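Local coordinates for uncharacterized protein (Bacteroides ovatus CL02T12C04, PDB 6PTM), which probably acts as a glycoside hydrolase family 42 exo-carrageenase, releasing sugar units from the chain ends of carrageenan, at residues Thr284-Met289 with Asp463-Asn468; Ile224-Leu229 with Lys390-Ile395; Arg55-Lys60 with Ala137-Glu142; Gly49-Leu54 with Gln122-Met127. One frame throughout, in Å; residues are numbered along the deposited sequence.

Contacts 1 and 2 lie in what is probably a (beta/alpha)8 barrel, their centres 6 Å apart and their segments alternating along the chain. Segment 284-289 and both segments of contact 2 share one parallel sheet, with strand 288-292 between 225-230 and 391-394, while 463-468 leads into a separate mixed sheet. Met-289 N of contact 1 lies 2.7 Å from Val-227 O of contact 2, a probable backbone hydrogen bond. A bound 1,2-ethanediol, probably from the crystallisation medium though possibly marking a pocket, sits about 3 Å from the Phe-228 side chain. Contacts 3 and 4, centres 15 Å apart, join helices 44-63 and 109-139 in a peripheral bundle, about 37 Å (centres) from contact 1.

Contact 1: Thr284-Met289 with Asp463-Asn468; sequences TGLGYM and DKVMFN
Leu-286 reaches across to Phe-467 and Val-465, and its atoms share out the work from the first carbon onward. CB comes to the Phe-467 ring first, 3.8 Å from CE2. At the fork the two methyls take different places. CD1 lies over one face of that ring, 4.1 Å above its plane and displaced toward the rim. CD2 reaches CG1 of Val-465 at 4.0 Å while still bordering the ring. A branched aliphatic chain suits this place because one arm can cover an aromatic face while the other meets a beta-branched neighbour. Phe-467 holds CG anti to its own backbone N (chi1 -171°), which brings the CD2-CE2 side of its ring up to Leu-286.

The setting is the interior of the (beta/alpha)8 barrel expected of family 42 hydrolases: strand 288-292 and strand 466-471 belong to different parts of the barrel wall, and the contact ties the entry to the first to the beginning of the second. Leu-286 is carried by a type I turn from Thr-284 to Gly-287, closed by Gly-287 N to Thr-284 O at 2.8 Å. Gly-287 then takes a positive phi of 93°, a conformation that comes easily to a residue lacking CB, and the chain runs on into the strand. The carbonyl oxygen of Leu-286 also comes within 3.7 Å of Phe-467 CD2, while accepting a hydrogen bond from His-392 NE2.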
loop_
_atom_site.group_PDB
_atom_site.type_symbol
_atom_site.label_atom_id
_atom_site.label_comp_id
_atom_site.label_asym_id
_atom_site.label_seq_id
_atom_site.Cartn_x
_atom_site.Cartn_y
_atom_site.Cartn_z
ATOM N N THR A 284 -2.268 7.047 -19.654
ATOM C CA THR A 284 -3.260 6.171 -18.983
ATOM C C THR A 284 -2.628 4.830 -18.612
ATOM O O THR A 284 -3.359 4.003 -18.065
ATOM C CB THR A 284 -4.493 5.923 -19.865
ATOM O OG1 THR A 284 -4.162 5.126 -21.006
ATOM C CG2 THR A 284 -5.101 7.224 -20.327
ATOM N N GLY A 285 -1.339 4.610 -18.883
ATOM C CA GLY A 285 -0.714 3.277 -18.691
ATOM C C GLY A 285 -0.758 2.754 -17.252
ATOM O O GLY A 285 -0.823 1.504 -17.066
ATOM N N LEU A 286 -0.680 3.631 -16.254
ATOM C CA LEU A 286 -0.825 3.219 -14.833
ATOM C C LEU A 286 -2.278 3.442 -14.385
ATOM O O LEU A 286 -2.538 3.494 -13.181
ATOM C CB LEU A 286 0.201 3.952 -13.964
ATOM C CG LEU A 286 1.514 3.191 -13.786
ATOM C CD1 LEU A 286 2.550 4.085 -13.166
ATOM C CD2 LEU A 286 1.347 1.923 -12.943
ATOM N N GLY A 287 -3.191 3.554 -15.348
ATOM C CA GLY A 287 -4.600 3.251 -15.133
ATOM C C GLY A 287 -5.422 4.463 -14.753
ATOM O O GLY A 287 -4.926 5.640 -14.841
ATOM N N TYR A 288 -6.681 4.161 -14.442
ATOM C CA TYR A 288 -7.736 5.111 -14.042
ATOM C C TYR A 288 -8.031 4.904 -12.556
ATOM O O TYR A 288 -8.485 3.815 -12.117
ATOM C CB TYR A 288 -8.990 4.900 -14.893
ATOM C CG TYR A 288 -8.823 5.146 -16.368
ATOM C CD1 TYR A 288 -8.211 4.196 -17.182
ATOM C CD2 TYR A 288 -9.358 6.275 -16.970
ATOM C CE1 TYR A 288 -8.079 4.395 -18.546
ATOM C CE2 TYR A 288 -9.238 6.488 -18.339
ATOM C CZ TYR A 288 -8.597 5.542 -19.126
ATOM O OH TYR A 288 -8.483 5.689 -20.473
ATOM N N MET A 289 -7.762 5.947 -11.783
ATOM C CA MET A 289 -7.896 5.928 -10.306
ATOM C C MET A 289 -9.312 6.382 -9.959
ATOM O O MET A 289 -9.628 7.565 -10.205
ATOM C CB MET A 289 -6.838 6.866 -9.727
ATOM C CG MET A 289 -6.430 6.536 -8.315
ATOM S SD MET A 289 -7.653 7.034 -7.136
ATOM C CE MET A 289 -7.838 8.796 -7.415
ATOM N N ASP A 463 -0.941 -11.356 -9.633
ATOM C CA ASP A 463 -0.368 -11.119 -10.989
ATOM C C ASP A 463 -0.658 -9.703 -11.500
ATOM O O ASP A 463 -0.832 -9.512 -12.731
ATOM C CB ASP A 463 -0.868 -12.197 -11.965
ATOM C CG ASP A 463 -0.429 -13.595 -11.535
ATOM O OD1 ASP A 463 0.593 -13.706 -10.813
ATOM O OD2 ASP A 463 -1.130 -14.556 -11.879
ATOM N N LYS A 464 -0.622 -8.736 -10.608
ATOM C CA LYS A 464 -0.952 -7.320 -10.876
ATOM C C LYS A 464 0.129 -6.401 -10.329
ATOM O O LYS A 464 0.739 -6.693 -9.289
ATOM C CB LYS A 464 -2.290 -6.921 -10.248
ATOM C CG LYS A 464 -3.486 -7.637 -10.840
ATOM C CD LYS A 464 -4.771 -7.356 -10.059
ATOM C CE LYS A 464 -5.931 -8.175 -10.561
ATOM N NZ LYS A 464 -7.100 -7.983 -9.691
ATOM N N VAL A 465 0.385 -5.345 -11.082
ATOM C CA VAL A 465 1.158 -4.178 -10.621
ATOM C C VAL A 465 0.441 -3.612 -9.393
ATOM O O VAL A 465 -0.786 -3.547 -9.354
ATOM C CB VAL A 465 1.302 -3.192 -11.782
ATOM C CG1 VAL A 465 1.611 -1.756 -11.371
ATOM C CG2 VAL A 465 2.341 -3.724 -12.751
ATOM N N MET A 466 1.221 -3.176 -8.425
ATOM C CA MET A 466 0.697 -2.444 -7.265
ATOM C C MET A 466 1.164 -0.984 -7.323
ATOM O O MET A 466 2.381 -0.712 -7.361
ATOM C CB MET A 466 1.119 -3.107 -5.954
ATOM C CG MET A 466 0.517 -2.384 -4.755
ATOM S SD MET A 466 1.282 -2.909 -3.187
ATOM C CE MET A 466 0.615 -4.571 -3.089
ATOM N N PHE A 467 0.205 -0.063 -7.247
ATOM C CA PHE A 467 0.436 1.391 -7.409
ATOM C C PHE A 467 -0.073 2.115 -6.170
ATOM O O PHE A 467 -1.284 2.180 -5.982
ATOM C CB PHE A 467 -0.248 1.895 -8.681
ATOM C CG PHE A 467 0.093 3.315 -9.060
ATOM C CD1 PHE A 467 1.134 4.013 -8.468
ATOM C CD2 PHE A 467 -0.643 3.954 -10.040
ATOM C CE1 PHE A 467 1.426 5.315 -8.848
ATOM C CE2 PHE A 467 -0.329 5.240 -10.441
ATOM C CZ PHE A 467 0.682 5.931 -9.821
ATOM N N ASN A 468 0.847 2.541 -5.311
ATOM C CA ASN A 468 0.552 3.417 -4.153
ATOM C C ASN A 468 0.498 4.858 -4.658
ATOM O O ASN A 468 1.550 5.407 -4.955
ATOM C CB ASN A 468 1.556 3.222 -3.020
ATOM C CG ASN A 468 1.136 3.954 -1.772
ATOM O OD1 ASN A 468 0.477 5.007 -1.851
ATOM N ND2 ASN A 468 1.580 3.439 -0.626
#

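Contact 2: Ile224-Leu229 with Lys390-Ile395; sequences IGFVFL and KTHIKI
Phe-226 meets His-392 ring to ring, and Phe-228 meets the ammonium end of Lys-394, giving two successive pairs of inward-reaching side chains. In the first pair the rings approach obliquely, with Phe-226 CD2 4.3 Å from His-392 CE1. An imidazole suits this spot because it can pack against aromatics with its carbons while NE2 holds the Leu-286 carbonyl.

The second pair is turned differently. Lys-394 NZ arrives at the edge of the Phe-228 ring, near its plane, 4.0 Å from CE2, which is not the position of a cation-pi contact. The amine gets there because the lysine chain, extended at first, bends at its third torsion (chi3 -64°). Its charge is met elsewhere, by a salt bridge to Glu-470 and a hydrogen bond to Asn-292 OD1, and those two partners probably fix NZ more firmly than the phenyl edge does. Lys-394 is also the centre of an inverse gamma turn, whose Ile-395 N to Ile-393 O bond is weak.

Phe-467, from strand 466-471, unites the first pair, meeting Phe-226 edge-to-face and the His-392 ring with planes at about 55°. Strand 288-292 separates the two strands in the parallel sheet, and its Met-289 touches both phenylalanines and His-392, while on the outer side Ile-393 packs against Leu-414 of helix 411-417.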
loop_
_atom_site.group_PDB
_atom_site.type_symbol
_atom_site.label_atom_id
_atom_site.label_comp_id
_atom_site.label_asym_id
_atom_site.label_seq_id
_atom_site.Cartn_x
_atom_site.Cartn_y
_atom_site.Cartn_z
ATOM N N ILE A 224 4.372 7.523 -18.796
ATOM C CA ILE A 224 3.402 6.614 -18.153
ATOM C C ILE A 224 2.726 7.426 -17.051
ATOM O O ILE A 224 3.396 8.224 -16.386
ATOM C CB ILE A 224 4.025 5.303 -17.656
ATOM C CG1 ILE A 224 2.916 4.297 -17.372
ATOM C CG2 ILE A 224 4.958 5.560 -16.475
ATOM C CD1 ILE A 224 3.379 2.856 -17.171
ATOM N N GLY A 225 1.416 7.297 -16.954
ATOM C CA GLY A 225 0.605 8.174 -16.106
ATOM C C GLY A 225 -0.696 7.521 -15.711
ATOM O O GLY A 225 -1.004 6.382 -16.162
ATOM N N PHE A 226 -1.439 8.213 -14.873
ATOM C CA PHE A 226 -2.786 7.744 -14.488
ATOM C C PHE A 226 -3.790 8.901 -14.532
ATOM O O PHE A 226 -3.435 10.109 -14.494
ATOM C CB PHE A 226 -2.717 7.027 -13.147
ATOM C CG PHE A 226 -2.682 7.912 -11.936
ATOM C CD1 PHE A 226 -1.503 8.514 -11.536
ATOM C CD2 PHE A 226 -3.802 8.088 -11.152
ATOM C CE1 PHE A 226 -1.448 9.306 -10.405
ATOM C CE2 PHE A 226 -3.735 8.847 -9.993
ATOM C CZ PHE A 226 -2.555 9.445 -9.615
ATOM N N VAL A 227 -5.058 8.517 -14.675
ATOM C CA VAL A 227 -6.216 9.457 -14.687
ATOM C C VAL A 227 -6.838 9.463 -13.289
ATOM O O VAL A 227 -7.111 8.389 -12.728
ATOM C CB VAL A 227 -7.236 9.071 -15.763
ATOM C CG1 VAL A 227 -8.404 10.040 -15.802
ATOM C CG2 VAL A 227 -6.575 8.962 -17.126
ATOM N N PHE A 228 -7.018 10.647 -12.737
ATOM C CA PHE A 228 -7.540 10.854 -11.359
ATOM C C PHE A 228 -8.996 11.288 -11.476
ATOM O O PHE A 228 -9.232 12.404 -11.984
ATOM C CB PHE A 228 -6.678 11.903 -10.673
ATOM C CG PHE A 228 -6.927 12.091 -9.199
ATOM C CD1 PHE A 228 -8.083 12.691 -8.736
ATOM C CD2 PHE A 228 -5.960 11.741 -8.274
ATOM C CE1 PHE A 228 -8.288 12.861 -7.374
ATOM C CE2 PHE A 228 -6.148 11.971 -6.917
ATOM C CZ PHE A 228 -7.307 12.534 -6.475
ATOM N N LEU A 229 -9.947 10.462 -11.025
ATOM C CA LEU A 229 -11.372 10.867 -10.952
ATOM C C LEU A 229 -11.649 11.464 -9.580
ATOM O O LEU A 229 -11.536 10.720 -8.571
ATOM C CB LEU A 229 -12.282 9.670 -11.196
ATOM C CG LEU A 229 -12.542 9.345 -12.658
ATOM C CD1 LEU A 229 -11.303 8.737 -13.273
ATOM C CD2 LEU A 229 -13.762 8.408 -12.802
ATOM N N LYS A 390 -7.049 0.039 -17.425
ATOM C CA LYS A 390 -6.787 -0.624 -16.138
ATOM C C LYS A 390 -7.281 0.336 -15.057
ATOM O O LYS A 390 -6.975 1.528 -15.147
ATOM C CB LYS A 390 -5.314 -1.003 -16.060
ATOM C CG LYS A 390 -4.785 -1.899 -17.172
ATOM C CD LYS A 390 -3.649 -2.723 -16.591
ATOM C CE LYS A 390 -2.577 -3.262 -17.511
ATOM N NZ LYS A 390 -2.805 -3.035 -18.937
ATOM N N THR A 391 -8.056 -0.168 -14.106
ATOM C CA THR A 391 -8.596 0.656 -13.018
ATOM C C THR A 391 -7.962 0.233 -11.703
ATOM O O THR A 391 -7.580 -0.946 -11.535
ATOM C CB THR A 391 -10.125 0.614 -12.979
ATOM O OG1 THR A 391 -10.558 -0.696 -12.597
ATOM C CG2 THR A 391 -10.724 1.012 -14.312
ATOM N N HIS A 392 -7.977 1.184 -10.785
ATOM C CA HIS A 392 -7.647 0.978 -9.371
ATOM C C HIS A 392 -8.310 2.062 -8.554
ATOM O O HIS A 392 -8.841 3.032 -9.111
ATOM C CB HIS A 392 -6.116 0.941 -9.183
ATOM C CG HIS A 392 -5.407 2.083 -9.814
ATOM N ND1 HIS A 392 -4.984 3.183 -9.088
ATOM C CD2 HIS A 392 -5.008 2.275 -11.087
ATOM C CE1 HIS A 392 -4.372 4.019 -9.898
ATOM N NE2 HIS A 392 -4.359 3.476 -11.150
ATOM N N ILE A 393 -8.196 1.897 -7.249
ATOM C CA ILE A 393 -8.838 2.764 -6.239
ATOM C C ILE A 393 -7.781 3.111 -5.183
ATOM O O ILE A 393 -7.028 2.192 -4.755
ATOM C CB ILE A 393 -10.063 2.021 -5.671
ATOM C CG1 ILE A 393 -11.018 1.564 -6.780
ATOM C CG2 ILE A 393 -10.784 2.845 -4.621
ATOM C CD1 ILE A 393 -11.964 0.438 -6.321
ATOM N N LYS A 394 -7.729 4.374 -4.754
ATOM C CA LYS A 394 -6.773 4.781 -3.688
ATOM C C LYS A 394 -7.361 4.361 -2.332
ATOM O O LYS A 394 -7.862 5.207 -1.560
ATOM C CB LYS A 394 -6.449 6.264 -3.777
ATOM C CG LYS A 394 -5.440 6.720 -2.727
ATOM C CD LYS A 394 -5.296 8.193 -2.628
ATOM C CE LYS A 394 -4.744 8.812 -3.907
ATOM N NZ LYS A 394 -4.492 10.271 -3.749
ATOM N N ILE A 395 -7.335 3.058 -2.079
ATOM C CA ILE A 395 -7.944 2.456 -0.864
ATOM C C ILE A 395 -6.995 2.677 0.309
ATOM O O ILE A 395 -5.798 2.409 0.152
ATOM C CB ILE A 395 -8.218 0.962 -1.064
ATOM C CG1 ILE A 395 -9.273 0.724 -2.145
ATOM C CG2 ILE A 395 -8.590 0.331 0.260
ATOM C CD1 ILE A 395 -9.261 -0.703 -2.639
#

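Contact 3: Arg55-Lys60 with Ala137-Glu142; sequences RKLIAK and AVMRGE
Met-139 is the centre of this contact, reaching from the last helical turn of 109-139 to Leu-57 and Lys-60 on helix 44-63, and it gives up far more surface than either partner. Its sulfur lies 3.6 Å from Leu-57 CD1, and the terminal methyl CE is 4.0 Å from the same carbon. Methionine suits the place because its unbranched, flexible chain can cross the gap between two helices: bent at its last torsion (chi3 75°), it sets CE against both the leucine and the lysine.

Leu-57 meets the sulfur chiefly through CD1, with CG behind it. With CG anti to the backbone N (chi1 -171°), CD1 is carried toward the sulfur, the two side chains meeting at a slant.

Lys-60 contributes its aliphatic stem alone. The extended chain passes at about a right angle to the methionine, and CG stands 3.9 Å from CE. Such a residue suits a solvent-exposed position, since its methylenes can pack while the amine extends past them. That amine, NZ, is 6.4 Å from Arg-140 NH2, a like charge without contact.

Just beyond Met-139 the helix closes in a Schellman motif, with Glu-142 N bonded to Ala-137 O at 2.9 Å, Gly-141 N bonded to Val-138 O at 3.1 Å, and Gly-141 taking a positive phi of 76°.

The two helices run in the same direction here. Leu-57 also packs on Ile-132 and Leu-135 of helix 109-139, Met-139 touches Ile-66 in the loop after helix 44-63, and Ile-58 faces helix 69-90.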
loop_
_atom_site.group_PDB
_atom_site.type_symbol
_atom_site.label_atom_id
_atom_site.label_comp_id
_atom_site.label_asym_id
_atom_site.label_seq_id
_atom_site.Cartn_x
_atom_site.Cartn_y
_atom_site.Cartn_z
ATOM N N ARG A 55 30.116 17.356 -8.721
ATOM C CA ARG A 55 29.861 17.603 -10.167
ATOM C C ARG A 55 31.109 17.268 -10.997
ATOM O O ARG A 55 30.954 16.653 -12.065
ATOM C CB ARG A 55 29.443 19.051 -10.455
ATOM C CG ARG A 55 29.100 19.301 -11.915
ATOM C CD ARG A 55 28.777 20.757 -12.206
ATOM N NE ARG A 55 27.474 21.049 -11.601
ATOM C CZ ARG A 55 27.266 21.754 -10.496
ATOM N NH1 ARG A 55 28.272 22.341 -9.870
ATOM N NH2 ARG A 55 26.029 21.918 -10.041
ATOM N N LYS A 56 32.307 17.637 -10.546
ATOM C CA LYS A 56 33.539 17.289 -11.301
ATOM C C LYS A 56 33.808 15.781 -11.180
ATOM O O LYS A 56 34.254 15.186 -12.153
ATOM C CB LYS A 56 34.739 18.085 -10.790
ATOM C CG LYS A 56 34.477 19.572 -10.627
ATOM C CD LYS A 56 35.593 20.430 -11.123
ATOM C CE LYS A 56 36.904 20.125 -10.436
ATOM N NZ LYS A 56 37.115 21.021 -9.278
ATOM N N LEU A 57 33.575 15.172 -10.022
ATOM C CA LEU A 57 33.867 13.724 -9.829
ATOM C C LEU A 57 32.950 12.920 -10.747
ATOM O O LEU A 57 33.409 11.944 -11.360
ATOM C CB LEU A 57 33.659 13.337 -8.362
ATOM C CG LEU A 57 34.125 11.928 -8.007
ATOM C CD1 LEU A 57 35.638 11.817 -8.151
ATOM C CD2 LEU A 57 33.708 11.587 -6.583
ATOM N N ILE A 58 31.702 13.356 -10.893
ATOM C CA ILE A 58 30.752 12.714 -11.836
ATOM C C ILE A 58 31.324 12.767 -13.257
ATOM O O ILE A 58 31.295 11.731 -13.947
ATOM C CB ILE A 58 29.349 13.341 -11.734
ATOM C CG1 ILE A 58 28.666 12.873 -10.443
ATOM C CG2 ILE A 58 28.533 13.041 -12.987
ATOM C CD1 ILE A 58 27.442 13.677 -10.087
ATOM N N ALA A 59 31.806 13.927 -13.705
ATOM C CA ALA A 59 32.329 14.070 -15.091
ATOM C C ALA A 59 33.496 13.099 -15.254
ATOM O O ALA A 59 33.495 12.374 -16.257
ATOM C CB ALA A 59 32.704 15.507 -15.400
ATOM N N LYS A 60 34.398 13.026 -14.270
ATOM C CA LYS A 60 35.561 12.102 -14.293
ATOM C C LYS A 60 35.085 10.638 -14.318
ATOM O O LYS A 60 35.509 9.917 -15.239
ATOM C CB LYS A 60 36.489 12.393 -13.116
ATOM C CG LYS A 60 37.885 11.797 -13.241
ATOM C CD LYS A 60 38.792 12.176 -12.079
ATOM C CE LYS A 60 40.207 11.683 -12.268
ATOM N NZ LYS A 60 40.917 11.583 -10.974
ATOM N N ALA A 137 35.269 5.264 -4.269
ATOM C CA ALA A 137 35.434 3.815 -4.047
ATOM C C ALA A 137 35.079 3.044 -5.320
ATOM O O ALA A 137 35.765 2.046 -5.625
ATOM C CB ALA A 137 34.592 3.379 -2.865
ATOM N N VAL A 138 33.983 3.422 -5.979
ATOM C CA VAL A 138 33.573 2.777 -7.248
ATOM C C VAL A 138 34.681 3.006 -8.293
ATOM O O VAL A 138 35.045 2.044 -8.979
ATOM C CB VAL A 138 32.212 3.274 -7.740
ATOM C CG1 VAL A 138 31.947 2.775 -9.146
ATOM C CG2 VAL A 138 31.082 2.860 -6.793
ATOM N N MET A 139 35.223 4.209 -8.400
ATOM C CA MET A 139 36.254 4.500 -9.429
ATOM C C MET A 139 37.517 3.686 -9.141
ATOM O O MET A 139 38.158 3.295 -10.088
ATOM C CB MET A 139 36.567 5.990 -9.500
ATOM C CG MET A 139 35.380 6.779 -9.983
ATOM S SD MET A 139 35.528 8.499 -9.537
ATOM C CE MET A 139 36.758 8.971 -10.757
ATOM N N ARG A 140 37.804 3.355 -7.888
ATOM C CA ARG A 140 39.019 2.591 -7.500
ATOM C C ARG A 140 38.786 1.091 -7.505
ATOM O O ARG A 140 39.651 0.404 -7.022
ATOM C CB ARG A 140 39.462 2.983 -6.094
ATOM C CG ARG A 140 39.975 4.412 -6.052
ATOM C CD ARG A 140 40.319 4.922 -4.661
ATOM N NE ARG A 140 40.342 6.364 -4.846
ATOM C CZ ARG A 140 41.410 7.072 -5.232
ATOM N NH1 ARG A 140 42.581 6.480 -5.419
ATOM N NH2 ARG A 140 41.309 8.380 -5.403
ATOM N N GLY A 141 37.619 0.614 -7.899
ATOM C CA GLY A 141 37.349 -0.827 -7.961
ATOM C C GLY A 141 37.102 -1.440 -6.600
ATOM O O GLY A 141 37.125 -2.672 -6.535
ATOM N N GLU A 142 36.811 -0.645 -5.562
ATOM C CA GLU A 142 36.673 -1.133 -4.163
ATOM C C GLU A 142 35.218 -1.525 -3.851
ATOM O O GLU A 142 35.028 -2.263 -2.903
ATOM C CB GLU A 142 37.110 -0.062 -3.171
ATOM C CG GLU A 142 38.584 0.256 -3.225
ATOM C CD GLU A 142 38.932 1.591 -2.570
ATOM O OE1 GLU A 142 37.995 2.336 -2.141
ATOM O OE2 GLU A 142 40.138 1.917 -2.526
#

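Contact 4: Gly49-Leu54 with Gln122-Met127; sequences GKINEL and QEIIEM
This is apolar helix-to-helix packing in the N-terminal helical region, where Ile-51 and Lys-50 of helix 44-63 lie against Ile-124 and Ile-125 of helix 109-139. The helices come close, with Lys-50 CA and Ile-125 CA 6.4 Å apart. One methyl does most of the work between the isoleucines: CG2 of Ile-124 sits 4.0 Å from Ile-51 CD1 and equally near Ile-51 CG1. Ile-124 holds that methyl anti to its backbone N, while its longer arm CG1 takes the place beside the N (chi1 -67°). Beta-branched side chains suit such an interface, as they fill it close to the backbone.

The arrangement belongs to a helical bundle: helix 69-90 packs against both isoleucines through Met-82, so a third helix also bears on the pair. Lys-50 plays a mixed part, laying its methylenes toward Ile-125. Its CG is 4.5 Å from Ile-125 CG2, a loose approach, whereas its NZ reaches on to a hydrogen bond with Asn-129 OD1, one turn further along the opposing helix.

Around the side of helix 109-139, Gln-122 NE2 donates to Glu-126 OE2 at 3.1 Å (159° at the hydrogen). The acceptor lies in the amide plane of the glutamine, but the donor comes from above the carboxylate plane. Glu-123 forms a salt bridge with Arg-535, joining the bundle to helix 534-549.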
loop_
_atom_site.group_PDB
_atom_site.type_symbol
_atom_site.label_atom_id
_atom_site.label_comp_id
_atom_site.label_asym_id
_atom_site.label_seq_id
_atom_site.Cartn_x
_atom_site.Cartn_y
_atom_site.Cartn_z
ATOM N N GLY A 49 30.549 24.379 -2.383
ATOM C CA GLY A 49 31.856 23.710 -2.541
ATOM C C GLY A 49 31.736 22.203 -2.773
ATOM O O GLY A 49 32.280 21.721 -3.765
ATOM N N LYS A 50 31.054 21.470 -1.894
ATOM C CA LYS A 50 30.845 19.994 -2.019
ATOM C C LYS A 50 30.070 19.644 -3.288
ATOM O O LYS A 50 30.408 18.632 -3.940
ATOM C CB LYS A 50 30.097 19.473 -0.795
ATOM C CG LYS A 50 30.860 19.617 0.505
ATOM C CD LYS A 50 32.101 18.775 0.512
ATOM C CE LYS A 50 32.821 18.928 1.827
ATOM N NZ LYS A 50 33.724 17.786 2.062
ATOM N N ILE A 51 29.081 20.467 -3.642
ATOM C CA ILE A 51 28.281 20.259 -4.871
ATOM C C ILE A 51 29.211 20.343 -6.080
ATOM O O ILE A 51 29.143 19.442 -6.979
ATOM C CB ILE A 51 27.146 21.288 -4.937
ATOM C CG1 ILE A 51 26.104 21.010 -3.855
ATOM C CG2 ILE A 51 26.545 21.327 -6.323
ATOM C CD1 ILE A 51 24.978 22.038 -3.810
ATOM N N ASN A 52 30.026 21.400 -6.154
ATOM C CA ASN A 52 30.979 21.563 -7.289
ATOM C C ASN A 52 31.927 20.359 -7.311
ATOM O O ASN A 52 32.278 19.913 -8.385
ATOM C CB ASN A 52 31.751 22.883 -7.205
ATOM C CG ASN A 52 30.869 24.112 -7.335
ATOM O OD1 ASN A 52 29.767 24.064 -7.893
ATOM N ND2 ASN A 52 31.339 25.240 -6.822
ATOM N N GLU A 53 32.337 19.853 -6.156
ATOM C CA GLU A 53 33.307 18.733 -6.064
ATOM C C GLU A 53 32.633 17.485 -6.655
ATOM O O GLU A 53 33.224 16.861 -7.574
ATOM C CB GLU A 53 33.749 18.575 -4.612
ATOM C CG GLU A 53 35.011 17.735 -4.425
ATOM C CD GLU A 53 35.312 17.343 -2.990
ATOM O OE1 GLU A 53 34.967 18.107 -2.095
ATOM O OE2 GLU A 53 35.884 16.258 -2.774
ATOM N N LEU A 54 31.416 17.159 -6.199
ATOM C CA LEU A 54 30.668 15.994 -6.737
ATOM C C LEU A 54 30.450 16.151 -8.237
ATOM O O LEU A 54 30.616 15.151 -8.938
ATOM C CB LEU A 54 29.324 15.794 -6.034
ATOM C CG LEU A 54 28.583 14.549 -6.523
ATOM C CD1 LEU A 54 29.451 13.300 -6.383
ATOM C CD2 LEU A 54 27.258 14.376 -5.796
ATOM N N GLN A 122 23.177 21.516 5.562
ATOM C CA GLN A 122 23.987 20.490 6.249
ATOM C C GLN A 122 23.600 19.114 5.697
ATOM O O GLN A 122 24.521 18.259 5.522
ATOM C CB GLN A 122 23.844 20.578 7.769
ATOM C CG GLN A 122 24.775 19.610 8.483
ATOM C CD GLN A 122 26.241 19.874 8.205
ATOM O OE1 GLN A 122 26.695 21.011 8.082
ATOM N NE2 GLN A 122 27.009 18.808 8.130
ATOM N N GLU A 123 22.302 18.887 5.441
ATOM C CA GLU A 123 21.830 17.625 4.818
ATOM C C GLU A 123 22.485 17.500 3.442
ATOM O O GLU A 123 22.919 16.415 3.115
ATOM C CB GLU A 123 20.309 17.596 4.742
ATOM C CG GLU A 123 19.690 17.440 6.108
ATOM C CD GLU A 123 19.949 16.088 6.725
ATOM O OE1 GLU A 123 19.432 15.078 6.176
ATOM O OE2 GLU A 123 20.647 16.046 7.765
ATOM N N ILE A 124 22.571 18.585 2.670
ATOM C CA ILE A 124 23.231 18.548 1.331
ATOM C C ILE A 124 24.720 18.177 1.503
ATOM O O ILE A 124 25.205 17.370 0.714
ATOM C CB ILE A 124 23.027 19.882 0.609
ATOM C CG1 ILE A 124 21.547 20.083 0.245
ATOM C CG2 ILE A 124 23.957 19.981 -0.588
ATOM C CD1 ILE A 124 21.192 21.491 -0.205
ATOM N N ILE A 125 25.397 18.705 2.525
ATOM C CA ILE A 125 26.856 18.466 2.780
ATOM C C ILE A 125 27.056 16.976 3.106
ATOM O O ILE A 125 27.969 16.350 2.504
ATOM C CB ILE A 125 27.392 19.402 3.879
ATOM C CG1 ILE A 125 27.422 20.867 3.414
ATOM C CG2 ILE A 125 28.767 18.945 4.385
ATOM C CD1 ILE A 125 27.474 21.882 4.566
ATOM N N GLU A 126 26.205 16.411 3.967
ATOM C CA GLU A 126 26.272 14.965 4.318
ATOM C C GLU A 126 26.081 14.149 3.036
ATOM O O GLU A 126 26.848 13.192 2.793
ATOM C CB GLU A 126 25.183 14.564 5.312
ATOM C CG GLU A 126 25.187 15.359 6.602
ATOM C CD GLU A 126 26.317 15.045 7.559
ATOM O OE1 GLU A 126 27.006 14.030 7.342
ATOM O OE2 GLU A 126 26.504 15.823 8.521
ATOM N N MET A 127 25.096 14.532 2.225
ATOM C CA MET A 127 24.722 13.797 1.000
ATOM C C MET A 127 25.856 13.883 -0.030
ATOM O O MET A 127 26.158 12.871 -0.697
ATOM C CB MET A 127 23.423 14.380 0.441
ATOM C CG MET A 127 22.988 13.754 -0.850
ATOM S SD MET A 127 21.238 14.090 -1.234
ATOM C CE MET A 127 21.308 15.862 -1.501
#